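Local coordinates for clostripain-related protein (Bacteroides thetaiotaomicron, PDB 6N9J) that is a secreted cysteine protease of the C11 (clostripain) family, probably cleaving peptide bonds in proteins and held here with an irreversible peptide inhibitor, at residues N323-Y328 with G333-M338; C278-P281 with N285-H288; V50-D53 with P58-I61. All blocks are in the same frame, centred on the assembly; numbering follows the deposited sequence.

Contact 1. Residues N323-Y328 with G333-M338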
ATOM      1  N   ASN A 323      -8.573  -6.387  16.820  1.00 18.63           N
ATOM      2  CA  ASN A 323      -8.922  -7.332  15.772  1.00 19.18           C
ATOM      3  C   ASN A 323      -8.972  -6.599  14.444  1.00 20.76           C
ATOM      4  O   ASN A 323      -9.112  -5.368  14.414  1.00 18.85           O
ATOM      5  CB  ASN A 323     -10.278  -8.003  16.052  1.00 19.90           C
ATOM      6  CG  ASN A 323     -10.280  -8.844  17.315  1.00 25.16           C
ATOM      7  OD1 ASN A 323      -9.253  -9.382  17.726  1.00 27.74           O
ATOM      8  ND2 ASN A 323     -11.450  -8.975  17.932  1.00 28.12           N
ATOM      9  N   ASN A 324      -8.825  -7.351  13.354  1.00 20.13           N
ATOM     10  CA  ASN A 324      -9.104  -6.868  12.002  1.00 18.94           C
ATOM     11  C   ASN A 324     -10.054  -7.853  11.326  1.00 19.43           C
ATOM     12  O   ASN A 324     -10.057  -9.039  11.662  1.00 20.60           O
ATOM     13  CB  ASN A 324      -7.819  -6.732  11.179  1.00 22.20           C
ATOM     14  CG  ASN A 324      -7.162  -5.380  11.326  1.00 28.76           C
ATOM     15  OD1 ASN A 324      -6.731  -4.778  10.341  1.00 33.30           O
ATOM     16  ND2 ASN A 324      -7.087  -4.887  12.556  1.00 29.12           N
ATOM     17  N   TYR A 325     -10.851  -7.375  10.375  1.00 17.44           N
ATOM     18  CA  TYR A 325     -11.699  -8.263   9.590  1.00 18.64           C
ATOM     19  C   TYR A 325     -10.880  -8.925   8.483  1.00 17.81           C
ATOM     20  O   TYR A 325     -10.126  -8.257   7.783  1.00 14.51           O
ATOM     21  CB  TYR A 325     -12.878  -7.496   9.002  1.00 20.08           C
ATOM     22  CG  TYR A 325     -13.916  -8.353   8.278  1.00 20.76           C
ATOM     23  CD1 TYR A 325     -14.962  -8.937   8.971  1.00 23.39           C
ATOM     24  CD2 TYR A 325     -13.853  -8.543   6.896  1.00 18.70           C
ATOM     25  CE1 TYR A 325     -15.916  -9.702   8.312  1.00 27.16           C
ATOM     26  CE2 TYR A 325     -14.797  -9.293   6.229  1.00 20.63           C
ATOM     27  CZ  TYR A 325     -15.828  -9.870   6.938  1.00 26.64           C
ATOM     28  OH  TYR A 325     -16.773 -10.625   6.280  1.00 27.83           O
ATOM     29  N   CYS A 326     -11.015 -10.244   8.345  1.00 17.74           N
ATOM     30  CA  CYS A 326     -10.278 -10.985   7.321  1.00 17.37           C
ATOM     31  C   CYS A 326     -11.240 -11.894   6.616  1.00 19.59           C
ATOM     32  O   CYS A 326     -12.286 -12.241   7.171  1.00 21.66           O
ATOM     33  CB  CYS A 326      -9.123 -11.806   7.925  1.00 18.44           C
ATOM     34  SG  CYS A 326      -7.716 -10.819   8.544  1.00 30.79           S
ATOM     35  N   THR A 327     -10.888 -12.305   5.404  1.00 18.66           N
ATOM     36  CA  THR A 327     -11.814 -13.087   4.612  1.00 20.92           C
ATOM     37  C   THR A 327     -11.264 -14.464   4.296  1.00 21.88           C
ATOM     38  O   THR A 327     -10.058 -14.685   4.270  1.00 24.10           O
ATOM     39  CB  THR A 327     -12.187 -12.367   3.281  1.00 24.07           C
ATOM     40  OG1 THR A 327     -11.032 -12.241   2.438  1.00 23.33           O
ATOM     41  CG2 THR A 327     -12.770 -10.988   3.559  1.00 22.17           C
ATOM     42  N   TYR A 328     -12.174 -15.398   4.076  1.00 23.32           N
ATOM     43  CA  TYR A 328     -11.809 -16.685   3.521  1.00 22.81           C
ATOM     44  C   TYR A 328     -11.813 -16.557   2.014  1.00 25.33           C
ATOM     45  O   TYR A 328     -12.265 -15.541   1.477  1.00 25.72           O
ATOM     46  CB  TYR A 328     -12.780 -17.763   3.953  1.00 21.38           C
ATOM     47  CG  TYR A 328     -12.885 -18.003   5.433  1.00 20.41           C
ATOM     48  CD1 TYR A 328     -13.742 -17.247   6.220  1.00 19.25           C
ATOM     49  CD2 TYR A 328     -12.179 -19.045   6.034  1.00 20.82           C
ATOM     50  CE1 TYR A 328     -13.863 -17.496   7.577  1.00 22.92           C
ATOM     51  CE2 TYR A 328     -12.290 -19.298   7.374  1.00 20.51           C
ATOM     52  CZ  TYR A 328     -13.132 -18.522   8.146  1.00 22.86           C
ATOM     53  OH  TYR A 328     -13.241 -18.787   9.487  1.00 25.37           O
ATOM     54  N   GLY A 333     -16.213 -13.786   5.711  1.00 20.18           N
ATOM     55  CA  GLY A 333     -15.134 -13.437   6.619  1.00 19.44           C
ATOM     56  C   GLY A 333     -15.507 -13.388   8.087  1.00 19.13           C
ATOM     57  O   GLY A 333     -16.636 -13.704   8.473  1.00 19.67           O
ATOM     58  N   LYS A 334     -14.541 -12.982   8.905  1.00 19.33           N
ATOM     59  CA  LYS A 334     -14.748 -12.807  10.338  1.00 18.45           C
ATOM     60  C   LYS A 334     -13.614 -11.962  10.915  1.00 17.50           C
ATOM     61  O   LYS A 334     -12.623 -11.692  10.232  1.00 17.54           O
ATOM     62  CB  LYS A 334     -14.826 -14.168  11.053  1.00 19.31           C
ATOM     63  CG  LYS A 334     -13.510 -14.930  11.117  1.00 18.87           C
ATOM     64  CD  LYS A 334     -13.557 -16.025  12.180  1.00 19.83           C
ATOM     65  CE  LYS A 334     -12.262 -16.824  12.223  1.00 19.82           C
ATOM     66  NZ  LYS A 334     -12.270 -17.867  13.292  1.00 20.57           N
ATOM     67  N   MET A 335     -13.770 -11.535  12.165  1.00 17.83           N
ATOM     68  CA  MET A 335     -12.717 -10.805  12.876  1.00 17.16           C
ATOM     69  C   MET A 335     -11.577 -11.745  13.273  1.00 22.69           C
ATOM     70  O   MET A 335     -11.820 -12.867  13.700  1.00 17.79           O
ATOM     71  CB  MET A 335     -13.281 -10.116  14.124  1.00 20.13           C
ATOM     72  CG  MET A 335     -14.431  -9.153  13.841  1.00 22.79           C
ATOM     73  SD  MET A 335     -13.992  -7.783  12.754  1.00 16.99           S
ATOM     74  CE  MET A 335     -12.828  -6.914  13.796  1.00 19.78           C
ATOM     75  N   VAL A 336     -10.340 -11.283  13.131  1.00 20.92           N
ATOM     76  CA  VAL A 336      -9.164 -12.065  13.521  1.00 20.42           C
ATOM     77  C   VAL A 336      -8.254 -11.240  14.442  1.00 20.67           C
ATOM     78  O   VAL A 336      -8.072 -10.042  14.227  1.00 15.44           O
ATOM     79  CB  VAL A 336      -8.373 -12.523  12.277  1.00 20.80           C
ATOM     80  CG1 VAL A 336      -7.049 -13.172  12.681  1.00 22.60           C
ATOM     81  CG2 VAL A 336      -9.227 -13.464  11.429  1.00 19.73           C
ATOM     82  N   SER A 337      -7.682 -11.871  15.462  1.00 21.11           N
ATOM     83  CA  SER A 337      -6.837 -11.158  16.419  1.00 18.16           C
ATOM     84  C   SER A 337      -5.542 -10.645  15.777  1.00 19.25           C
ATOM     85  O   SER A 337      -4.873 -11.375  15.043  1.00 17.03           O
ATOM     86  CB  SER A 337      -6.515 -12.063  17.610  1.00 20.66           C
ATOM     87  OG  SER A 337      -5.744 -11.386  18.586  1.00 22.56           O
ATOM     88  N   MET A 338      -5.198  -9.382  16.046  1.00 17.29           N
ATOM     89  CA  MET A 338      -3.942  -8.814  15.557  1.00 18.83           C
ATOM     90  C   MET A 338      -2.863  -8.831  16.648  1.00 21.17           C
ATOM     91  O   MET A 338      -1.864  -8.113  16.557  1.00 19.96           O
ATOM     92  CB  MET A 338      -4.149  -7.379  15.037  1.00 16.11           C
ATOM     93  CG  MET A 338      -4.900  -7.312  13.694  1.00 17.37           C
ATOM     94  SD  MET A 338      -4.033  -8.083  12.306  1.00 19.88           S
ATOM     95  CE  MET A 338      -5.185  -9.362  11.823  1.00 18.25           C
TER
HETATM   96  O   HOH W   1      -7.531  -9.664  20.195  1.00 25.87           O
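Asn323 and Ser337 form a non-hydrogen-bonded pair whose side chains diverge, at one end of the antiparallel hairpin of strands 315-327 and 333-337. Asn323 OD1 accepts from a water 3.0 Å away that also bonds Ser337 OG, while its ND2 donates outward to Ser224 O. Asn324 and Val336 exchange two backbone bonds, the shorter from Val336 N to Asn324 O at 2.7 Å. The Asn324 side chain crosses that of Met338 at about a right angle, its ND2 3.5 Å from Met338 CG, and ND2 also reaches back to Asn323 O from above that carbonyl's plane. Tyr325 has CG anti to its backbone N (chi1 -174°), which lays the ring along Gly333 and Lys334; CZ lies 3.6 Å from Gly333 CA. Met335 SD sits near the plane of this ring at its edge, a Met-aromatic contact 5.4 Å from the centroid. On the other face, Cys326 CB packs 3.9 Å from Val336 CG2. Thr327 turns its hydroxyl to Glu185 and Arg283, and Tyr328 OH lies 3.5 Å from Lys334 CE. Because Tyr325 and Thr327 also pack on the bound peptide, the hairpin's paired backbone and the Tyr325 ring lying against Gly333 probably help to shape the inhibitor-binding surface.

Contact 2. Residues C278-P281 with N285-H288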
ATOM      1  N   CYS A 278      -0.030 -14.424  11.742  1.00 21.62           N
ATOM      2  CA  CYS A 278      -0.264 -14.585  10.309  1.00 20.03           C
ATOM      3  C   CYS A 278      -1.322 -13.592   9.820  1.00 19.96           C
ATOM      4  O   CYS A 278      -2.394 -13.490  10.417  1.00 19.97           O
ATOM      5  CB  CYS A 278      -0.705 -16.032   9.995  1.00 20.10           C
ATOM      6  SG  CYS A 278      -1.277 -16.287   8.289  1.00 24.11           S
ATOM      7  N   TYR A 279      -1.019 -12.868   8.741  1.00 21.13           N
ATOM      8  CA  TYR A 279      -1.896 -11.796   8.245  1.00 19.24           C
ATOM      9  C   TYR A 279      -2.957 -12.269   7.258  1.00 19.21           C
ATOM     10  O   TYR A 279      -3.910 -11.547   6.994  1.00 20.29           O
ATOM     11  CB  TYR A 279      -1.066 -10.679   7.604  1.00 15.01           C
ATOM     12  CG  TYR A 279      -0.239  -9.920   8.615  1.00 14.21           C
ATOM     13  CD1 TYR A 279      -0.847  -9.232   9.659  1.00 14.93           C
ATOM     14  CD2 TYR A 279       1.149  -9.900   8.537  1.00 14.63           C
ATOM     15  CE1 TYR A 279      -0.097  -8.536  10.593  1.00 15.33           C
ATOM     16  CE2 TYR A 279       1.905  -9.213   9.468  1.00 14.63           C
ATOM     17  CZ  TYR A 279       1.273  -8.533  10.495  1.00 15.25           C
ATOM     18  OH  TYR A 279       2.016  -7.850  11.433  1.00 17.38           O
ATOM     19  N   ASP A 280      -2.797 -13.475   6.714  1.00 19.90           N
ATOM     20  CA  ASP A 280      -3.869 -14.116   5.946  1.00 17.00           C
ATOM     21  C   ASP A 280      -4.197 -15.515   6.485  1.00 19.25           C
ATOM     22  O   ASP A 280      -4.003 -16.514   5.785  1.00 21.11           O
ATOM     23  CB  ASP A 280      -3.487 -14.187   4.457  1.00 17.35           C
ATOM     24  CG  ASP A 280      -2.187 -14.956   4.218  1.00 19.41           C
ATOM     25  OD1 ASP A 280      -1.382 -15.085   5.176  1.00 18.63           O
ATOM     26  OD2 ASP A 280      -1.973 -15.422   3.072  1.00 17.70           O
ATOM     27  N   PRO A 281      -4.716 -15.595   7.727  1.00 19.10           N
ATOM     28  CA  PRO A 281      -4.869 -16.896   8.387  1.00 20.93           C
ATOM     29  C   PRO A 281      -6.035 -17.724   7.850  1.00 22.59           C
ATOM     30  O   PRO A 281      -6.118 -18.919   8.115  1.00 21.82           O
ATOM     31  CB  PRO A 281      -5.112 -16.513   9.848  1.00 21.42           C
ATOM     32  CG  PRO A 281      -5.780 -15.182   9.772  1.00 19.05           C
ATOM     33  CD  PRO A 281      -5.247 -14.494   8.554  1.00 18.24           C
ATOM     34  N   ASN A 285      -2.051 -18.422   4.013  1.00 21.72           N
ATOM     35  CA  ASN A 285      -1.021 -18.261   5.050  1.00 20.48           C
ATOM     36  C   ASN A 285       0.317 -17.875   4.418  1.00 19.09           C
ATOM     37  O   ASN A 285       1.376 -18.384   4.785  1.00 17.77           O
ATOM     38  CB  ASN A 285      -0.883 -19.536   5.897  1.00 24.96           C
ATOM     39  CG  ASN A 285      -2.011 -19.691   6.908  1.00 27.00           C
ATOM     40  OD1 ASN A 285      -3.193 -19.699   6.553  1.00 27.33           O
ATOM     41  ND2 ASN A 285      -1.649 -19.805   8.177  1.00 27.02           N
ATOM     42  N   ASN A 286       0.241 -16.972   3.449  1.00 20.03           N
ATOM     43  CA  ASN A 286       1.410 -16.449   2.757  1.00 19.83           C
ATOM     44  C   ASN A 286       2.134 -15.372   3.556  1.00 18.42           C
ATOM     45  O   ASN A 286       3.315 -15.110   3.304  1.00 16.18           O
ATOM     46  CB  ASN A 286       1.002 -15.869   1.399  1.00 21.76           C
ATOM     47  CG  ASN A 286       0.709 -16.944   0.368  1.00 19.91           C
ATOM     48  OD1 ASN A 286       1.269 -18.023   0.425  1.00 18.57           O
ATOM     49  ND2 ASN A 286      -0.158 -16.636  -0.592  1.00 17.76           N
ATOM     50  N   TYR A 287       1.430 -14.764   4.516  1.00 17.02           N
ATOM     51  CA  TYR A 287       1.920 -13.569   5.209  1.00 18.05           C
ATOM     52  C   TYR A 287       2.051 -13.709   6.723  1.00 19.15           C
ATOM     53  O   TYR A 287       1.061 -13.902   7.421  1.00 21.84           O
ATOM     54  CB  TYR A 287       0.995 -12.378   4.919  1.00 19.31           C
ATOM     55  CG  TYR A 287       0.856 -12.046   3.461  1.00 19.34           C
ATOM     56  CD1 TYR A 287       1.794 -11.250   2.826  1.00 22.49           C
ATOM     57  CD2 TYR A 287      -0.206 -12.536   2.715  1.00 18.15           C
ATOM     58  CE1 TYR A 287       1.674 -10.942   1.490  1.00 22.33           C
ATOM     59  CE2 TYR A 287      -0.331 -12.238   1.382  1.00 17.89           C
ATOM     60  CZ  TYR A 287       0.611 -11.435   0.776  1.00 21.51           C
ATOM     61  OH  TYR A 287       0.493 -11.117  -0.553  1.00 23.61           O
ATOM     62  N   HIS A 288       3.273 -13.556   7.227  1.00 20.87           N
ATOM     63  CA  HIS A 288       3.542 -13.614   8.660  1.00 18.49           C
ATOM     64  C   HIS A 288       4.268 -12.372   9.147  1.00 15.85           C
ATOM     65  O   HIS A 288       4.968 -11.721   8.380  1.00 15.18           O
ATOM     66  CB  HIS A 288       4.373 -14.860   8.999  1.00 18.55           C
ATOM     67  CG  HIS A 288       3.626 -16.140   8.808  1.00 17.44           C
ATOM     68  ND1 HIS A 288       3.636 -16.838   7.620  1.00 20.19           N
ATOM     69  CD2 HIS A 288       2.814 -16.826   9.643  1.00 15.79           C
ATOM     70  CE1 HIS A 288       2.873 -17.910   7.737  1.00 21.14           C
ATOM     71  NE2 HIS A 288       2.366 -17.929   8.958  1.00 18.58           N
TER
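Asn285 meets Asp280 through the backbone: its N donates to Asp280 O over a long 3.3 Å, at a bent N-H...O angle of 136°. The next peptide makes a firmer bond. Asn286 N reaches Asp280 OD2 at 2.7 Å and arrives on the syn lone pair, the side facing the other carboxylate oxygen. Asn286 also sends its side-chain OD1 outward, to Gln356 NE2.

Tyr287 touches both Tyr279 and Asp280. Its N donates to Asp280 OD1 at 2.9 Å, coming from above the carboxylate plane. Asp280 places CG between its backbone N and carbonyl carbon (chi1 58°), a turn that carries both oxygens in among the successive N-H groups of Asn286 and Tyr287. The same carboxylate stands against the edge of the Tyr287 ring, where OD2 is 3.4 Å from CD2 and the two planes are 67° apart. Tyr287 O in turn accepts from Tyr279 N at 2.7 Å, and the two CB atoms pack at 3.8 Å. Beyond the pair of segments, Tyr287 stacks on Tyr162 and its OH hydrogen-bonds Asp114 OD1, residues that probably lie close in sequence to the catalytic cysteine and histidine of this family.

His288 closes the loop against Cys278. Its ring atom CD2 lies 3.6 Å from Cys278 CB, with SG poised obliquely 4.4 Å from the ring centroid, and its backbone pairs with Thr346 in the short strand 345-346.

One buried carboxylate thus gathers two consecutive peptide N-H groups and lies at the edge of the Tyr287 ring. This grip would fix the rotation of Asp280, and donation by those N-H groups probably stabilises its negative charge; the loop it ties together probably helps to hold Tyr287 in its stack on Tyr162.

Contact 3. Residues V50-D53 with P58-I61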
ATOM      1  N   VAL A  50      -5.962  13.031  -9.988  1.00 20.80           N
ATOM      2  CA  VAL A  50      -6.611  11.737  -9.854  1.00 18.73           C
ATOM      3  C   VAL A  50      -6.742  11.093 -11.226  1.00 19.22           C
ATOM      4  O   VAL A  50      -7.374  11.666 -12.136  1.00 16.95           O
ATOM      5  CB  VAL A  50      -8.017  11.844  -9.198  1.00 18.24           C
ATOM      6  CG1 VAL A  50      -8.604  10.458  -8.951  1.00 15.85           C
ATOM      7  CG2 VAL A  50      -7.975  12.637  -7.905  1.00 15.95           C
ATOM      8  N   TYR A  51      -6.120   9.925 -11.376  1.00 17.27           N
ATOM      9  CA  TYR A  51      -6.356   9.067 -12.532  1.00 17.76           C
ATOM     10  C   TYR A  51      -7.395   8.021 -12.157  1.00 16.91           C
ATOM     11  O   TYR A  51      -7.173   7.207 -11.261  1.00 18.20           O
ATOM     12  CB  TYR A  51      -5.077   8.382 -13.013  1.00 18.01           C
ATOM     13  CG  TYR A  51      -5.362   7.313 -14.049  1.00 20.29           C
ATOM     14  CD1 TYR A  51      -5.575   7.650 -15.379  1.00 22.32           C
ATOM     15  CD2 TYR A  51      -5.442   5.963 -13.689  1.00 18.48           C
ATOM     16  CE1 TYR A  51      -5.852   6.683 -16.329  1.00 23.61           C
ATOM     17  CE2 TYR A  51      -5.713   4.989 -14.631  1.00 20.20           C
ATOM     18  CZ  TYR A  51      -5.915   5.349 -15.946  1.00 23.55           C
ATOM     19  OH  TYR A  51      -6.190   4.376 -16.890  1.00 25.24           O
ATOM     20  N   MET A  52      -8.526   8.040 -12.841  1.00 18.04           N
ATOM     21  CA  MET A  52      -9.678   7.249 -12.416  1.00 23.26           C
ATOM     22  C   MET A  52     -10.122   6.273 -13.500  1.00 23.65           C
ATOM     23  O   MET A  52     -10.582   6.690 -14.568  1.00 24.61           O
ATOM     24  CB  MET A  52     -10.828   8.185 -12.039  1.00 30.80           C
ATOM     25  CG  MET A  52     -12.201   7.543 -12.030  1.00 38.29           C
ATOM     26  SD  MET A  52     -12.617   6.819 -10.450  1.00 27.94           S
ATOM     27  CE  MET A  52     -13.292   8.210  -9.574  1.00 18.22           C
ATOM     28  N   ASP A  53      -9.963   4.974 -13.243  1.00 21.05           N
ATOM     29  CA  ASP A  53     -10.437   3.966 -14.194  1.00 22.78           C
ATOM     30  C   ASP A  53     -11.419   3.024 -13.509  1.00 25.96           C
ATOM     31  O   ASP A  53     -11.027   2.186 -12.704  1.00 21.36           O
ATOM     32  CB  ASP A  53      -9.266   3.179 -14.804  1.00 20.81           C
ATOM     33  CG  ASP A  53      -9.723   2.148 -15.833  1.00 25.72           C
ATOM     34  OD1 ASP A  53     -10.897   2.200 -16.261  1.00 29.01           O
ATOM     35  OD2 ASP A  53      -8.905   1.293 -16.246  1.00 26.72           O
ATOM     36  N   PRO A  58     -11.414   6.039 -18.940  1.00 33.88           N
ATOM     37  CA  PRO A  58     -10.606   6.648 -17.881  1.00 31.63           C
ATOM     38  C   PRO A  58     -10.338   8.134 -18.116  1.00 30.59           C
ATOM     39  O   PRO A  58     -10.480   8.638 -19.241  1.00 30.44           O
ATOM     40  CB  PRO A  58      -9.305   5.847 -17.934  1.00 32.58           C
ATOM     41  CG  PRO A  58      -9.731   4.504 -18.449  1.00 34.49           C
ATOM     42  CD  PRO A  58     -10.800   4.807 -19.465  1.00 34.59           C
ATOM     43  N   LYS A  59      -9.989   8.826 -17.038  1.00 25.38           N
ATOM     44  CA  LYS A  59      -9.681  10.242 -17.102  1.00 27.10           C
ATOM     45  C   LYS A  59      -8.587  10.566 -16.095  1.00 26.45           C
ATOM     46  O   LYS A  59      -8.445   9.888 -15.070  1.00 24.14           O
ATOM     47  CB  LYS A  59     -10.930  11.087 -16.832  1.00 29.62           C
ATOM     48  CG  LYS A  59     -11.578  10.810 -15.478  1.00 31.66           C
ATOM     49  CD  LYS A  59     -12.882  11.585 -15.278  1.00 34.19           C
ATOM     50  CE  LYS A  59     -13.491  11.259 -13.908  1.00 34.85           C
ATOM     51  NZ  LYS A  59     -14.723  12.053 -13.579  1.00 35.04           N
ATOM     52  N   LEU A  60      -7.799  11.581 -16.416  1.00 25.59           N
ATOM     53  CA  LEU A  60      -6.821  12.130 -15.490  1.00 23.62           C
ATOM     54  C   LEU A  60      -7.267  13.546 -15.181  1.00 25.83           C
ATOM     55  O   LEU A  60      -7.320  14.376 -16.083  1.00 28.90           O
ATOM     56  CB  LEU A  60      -5.412  12.114 -16.095  1.00 19.99           C
ATOM     57  CG  LEU A  60      -4.298  12.824 -15.318  1.00 20.14           C
ATOM     58  CD1 LEU A  60      -3.982  12.065 -14.047  1.00 18.29           C
ATOM     59  CD2 LEU A  60      -3.043  12.998 -16.171  1.00 18.32           C
ATOM     60  N   ILE A  61      -7.629  13.820 -13.930  1.00 25.29           N
ATOM     61  CA  ILE A  61      -8.064  15.170 -13.564  1.00 24.29           C
ATOM     62  C   ILE A  61      -7.213  15.809 -12.493  1.00 23.68           C
ATOM     63  O   ILE A  61      -6.381  15.167 -11.848  1.00 23.97           O
ATOM     64  CB  ILE A  61      -9.517  15.206 -13.048  1.00 26.58           C
ATOM     65  CG1 ILE A  61      -9.659  14.335 -11.804  1.00 28.14           C
ATOM     66  CG2 ILE A  61     -10.490  14.803 -14.135  1.00 26.80           C
ATOM     67  CD1 ILE A  61     -11.040  14.346 -11.203  1.00 29.40           C
TER
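A beta hairpin of strands 46-53 and 59-65 lies toward one end of the large mixed sheet of this clostripain-family fold, and this contact spans its strands next to the turn. Val50 and Ile61 form a hydrogen-bonded pair with two backbone bonds, Ile61 N to Val50 O being 2.8 Å; Met52 N follows with a 2.9 Å bond to Lys59 O, while the return bond from Lys59 N to Met52 O is weak at 3.3 Å. The pairing thus slackens toward the turn.

On the face that carries Val50 and Met52, Val50 CB packs 4.0 Å from Ile61 CG1. With chi1 at 60°, Ile61 tucks CG1 back over its own backbone, within 3.5 Å of Val50 O. Helix 24-37 covers Val50 and Met52 on this side.

Tyr51 and Leu60 share the other face, where Tyr51 CB is 4.0 Å from Leu60 CD1. The Tyr51 ring extends alongside Pro58, both side chains pointing the same way, and its hydroxyl continues to Ser83 and Gln81. Ser83 OG also hydrogen-bonds Asp53 OD2, which links the tyrosine and the aspartate through one serine hydroxyl. At the mouth of the turn, Asp53 lies alongside the proline ring, its OD1 bonded to Gly55 N and only 3.4 Å from Pro58 CG.

Along the chain the order is contact 3, then contact 2, then contact 1, each closing before the next opens. Contacts 1 and 3 are both hairpins in the same mixed sheet, toward its two ends, with centres about 32 Å apart and nearest atoms about 21 Å apart. Contact 2 is a loop closure outside that sheet, about 33 Å from contact 3 between centres and on the opposite side of the chain's centre. It does touch contact 1, their centres about 11 Å apart: Pro281 CG meets Val336 CG1 at 3.8 Å. Contacts 1 and 2 therefore form one neighbourhood, of which contact 1 reaches the bound peptide, whereas contact 3 lies toward the other end of the sheet.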